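Local coordinates for ketosynthase (Streptomyces sp. MSC090213JE08, PDB 6KXD), which probably serves as the chain length factor that pairs with a ketosynthase in the highly reducing type II polyketide synthase making ishigamide, at residues G176-G181 against A295-G300. Sequence-based numbering, arbitrary orientation.
Sequences GGRVSG and APTAAG. With EDO (1,2-ethanediol), chain D.
Arg178 lays one face of its guanidinium group on the methyl of Ala295, whose CB stands 3.2 Å above the plane, over its centre. This van der Waals contact, a methyl laid on a cationic plane, carries most of the meeting between 176-181 and 295-300. With CG anti to the carbonyl carbon (chi1 -59°) and a bend at chi2, the long chain reaches across, and chi4 of 77° turns the flat group broadside to the methyl. Pro296 and Thr297 touch obliquely and more loosely, Pro296 CD lying 4.0 Å from Arg178 NH2.

The polar contacts illustrate how a buried arginine can be held from several directions. NH2 forms a salt bridge with Asp327 and NH1 donates to the carbonyl of Val360. Arg178 NH1 also makes a weak hydrogen bond of 3.3 Å to O1 of an ethanediol, probably from the crystallisation liquor, near the guanidinium plane. The same O1 lies 2.9 Å from Thr297 OG1, which in turn caps the following helix by accepting from Gly300 N at 3.1 Å. Replacing Arg178 by alanine is likely to leave Asp327 without its charge partner and the Ala295 methyl without the plane that covers it.

Within 176-181, Ser180 N and OG both donate to Gly177 O, where the chain turns into helix 180-193. The Gly-Gly-Arg sequence after strand 171-174 probably corresponds to the nucleophile elbow of the thiolase fold, with Arg178 probably occupying the position of the ketosynthase cysteine. Its side chain thus links the beginning of helix 180-193 with the loop entering helix 298-310, beside the end of strand 354-360.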
loop_
_atom_site.group_PDB
_atom_site.type_symbol
_atom_site.label_atom_id
_atom_site.label_comp_id
_atom_site.label_asym_id
_atom_site.label_seq_id
_atom_site.Cartn_x
_atom_site.Cartn_y
_atom_site.Cartn_z
ATOM N N GLY B 176 6.638 -2.731 1.201
ATOM C CA GLY B 176 7.480 -3.773 0.651
ATOM C C GLY B 176 8.942 -3.509 0.866
ATOM O O GLY B 176 9.787 -4.342 0.531
ATOM N N GLY B 177 9.296 -2.326 1.373
ATOM C CA GLY B 177 10.677 -2.054 1.642
ATOM C C GLY B 177 11.531 -2.100 0.385
ATOM O O GLY B 177 11.237 -1.452 -0.624
ATOM N N ARG B 178 12.636 -2.865 0.403
ATOM C CA ARG B 178 13.529 -2.817 -0.730
ATOM C C ARG B 178 12.884 -3.258 -2.054
ATOM O O ARG B 178 13.369 -2.863 -3.113
ATOM C CB ARG B 178 14.729 -3.717 -0.484
ATOM C CG ARG B 178 15.501 -3.332 0.747
ATOM C CD ARG B 178 16.962 -3.680 0.550
ATOM N NE ARG B 178 17.599 -3.584 1.838
ATOM C CZ ARG B 178 17.498 -4.512 2.791
ATOM N NH1 ARG B 178 16.930 -5.691 2.536
ATOM N NH2 ARG B 178 17.996 -4.264 3.993
ATOM N N VAL B 179 11.823 -4.069 -2.011
ATOM C CA VAL B 179 11.220 -4.544 -3.248
ATOM C C VAL B 179 10.130 -3.564 -3.689
ATOM O O VAL B 179 9.527 -3.793 -4.742
ATOM C CB VAL B 179 10.650 -5.948 -3.159
ATOM C CG1 VAL B 179 11.764 -6.922 -2.851
ATOM C CG2 VAL B 179 9.488 -6.036 -2.178
ATOM N N SER B 180 9.835 -2.545 -2.863
ATOM C CA SER B 180 8.606 -1.768 -3.051
ATOM C C SER B 180 8.633 -1.034 -4.409
ATOM O O SER B 180 7.571 -0.806 -5.000
ATOM C CB SER B 180 8.347 -0.768 -1.915
ATOM O OG SER B 180 9.374 0.210 -1.945
ATOM N N GLY B 181 9.796 -0.572 -4.848
ATOM C CA GLY B 181 9.891 0.098 -6.185
ATOM C C GLY B 181 9.485 -0.833 -7.310
ATOM O O GLY B 181 8.856 -0.423 -8.281
ATOM N N ALA B 295 21.671 -5.500 -0.053
ATOM C CA ALA B 295 21.201 -5.427 1.333
ATOM C C ALA B 295 22.315 -5.973 2.217
ATOM O O ALA B 295 22.886 -6.995 1.866
ATOM C CB ALA B 295 19.964 -6.241 1.526
ATOM N N PRO B 296 22.640 -5.337 3.366
ATOM C CA PRO B 296 23.758 -5.769 4.218
ATOM C C PRO B 296 23.305 -6.890 5.169
ATOM O O PRO B 296 23.390 -6.759 6.384
ATOM C CB PRO B 296 24.123 -4.442 4.907
ATOM C CG PRO B 296 22.774 -3.818 5.141
ATOM C CD PRO B 296 21.976 -4.128 3.885
ATOM N N THR B 297 22.800 -7.981 4.583
ATOM C CA THR B 297 22.114 -9.031 5.272
ATOM C C THR B 297 22.545 -10.341 4.614
ATOM O O THR B 297 23.163 -10.301 3.553
ATOM C CB THR B 297 20.594 -8.849 5.234
ATOM O OG1 THR B 297 20.168 -8.954 3.874
ATOM C CG2 THR B 297 20.137 -7.543 5.857
ATOM N N ALA B 298 22.199 -11.467 5.246
ATOM C CA ALA B 298 22.484 -12.777 4.670
ATOM C C ALA B 298 21.769 -12.878 3.322
ATOM O O ALA B 298 22.297 -13.449 2.396
ATOM C CB ALA B 298 22.038 -13.873 5.606
ATOM N N ALA B 299 20.555 -12.335 3.264
ATOM C CA ALA B 299 19.753 -12.398 2.079
ATOM C C ALA B 299 20.430 -11.598 0.967
ATOM O O ALA B 299 20.381 -11.988 -0.166
ATOM C CB ALA B 299 18.349 -11.947 2.363
ATOM N N GLY B 300 21.005 -10.454 1.319
ATOM C CA GLY B 300 21.756 -9.638 0.402
ATOM C C GLY B 300 22.955 -10.371 -0.154
ATOM O O GLY B 300 23.293 -10.258 -1.348
HETATM C C1 EDO D . 16.994 -9.873 4.729
HETATM O O1 EDO D . 17.349 -8.593 4.144
HETATM C C2 EDO D . 17.459 -10.182 6.158
HETATM O O2 EDO D . 17.988 -11.502 6.061
#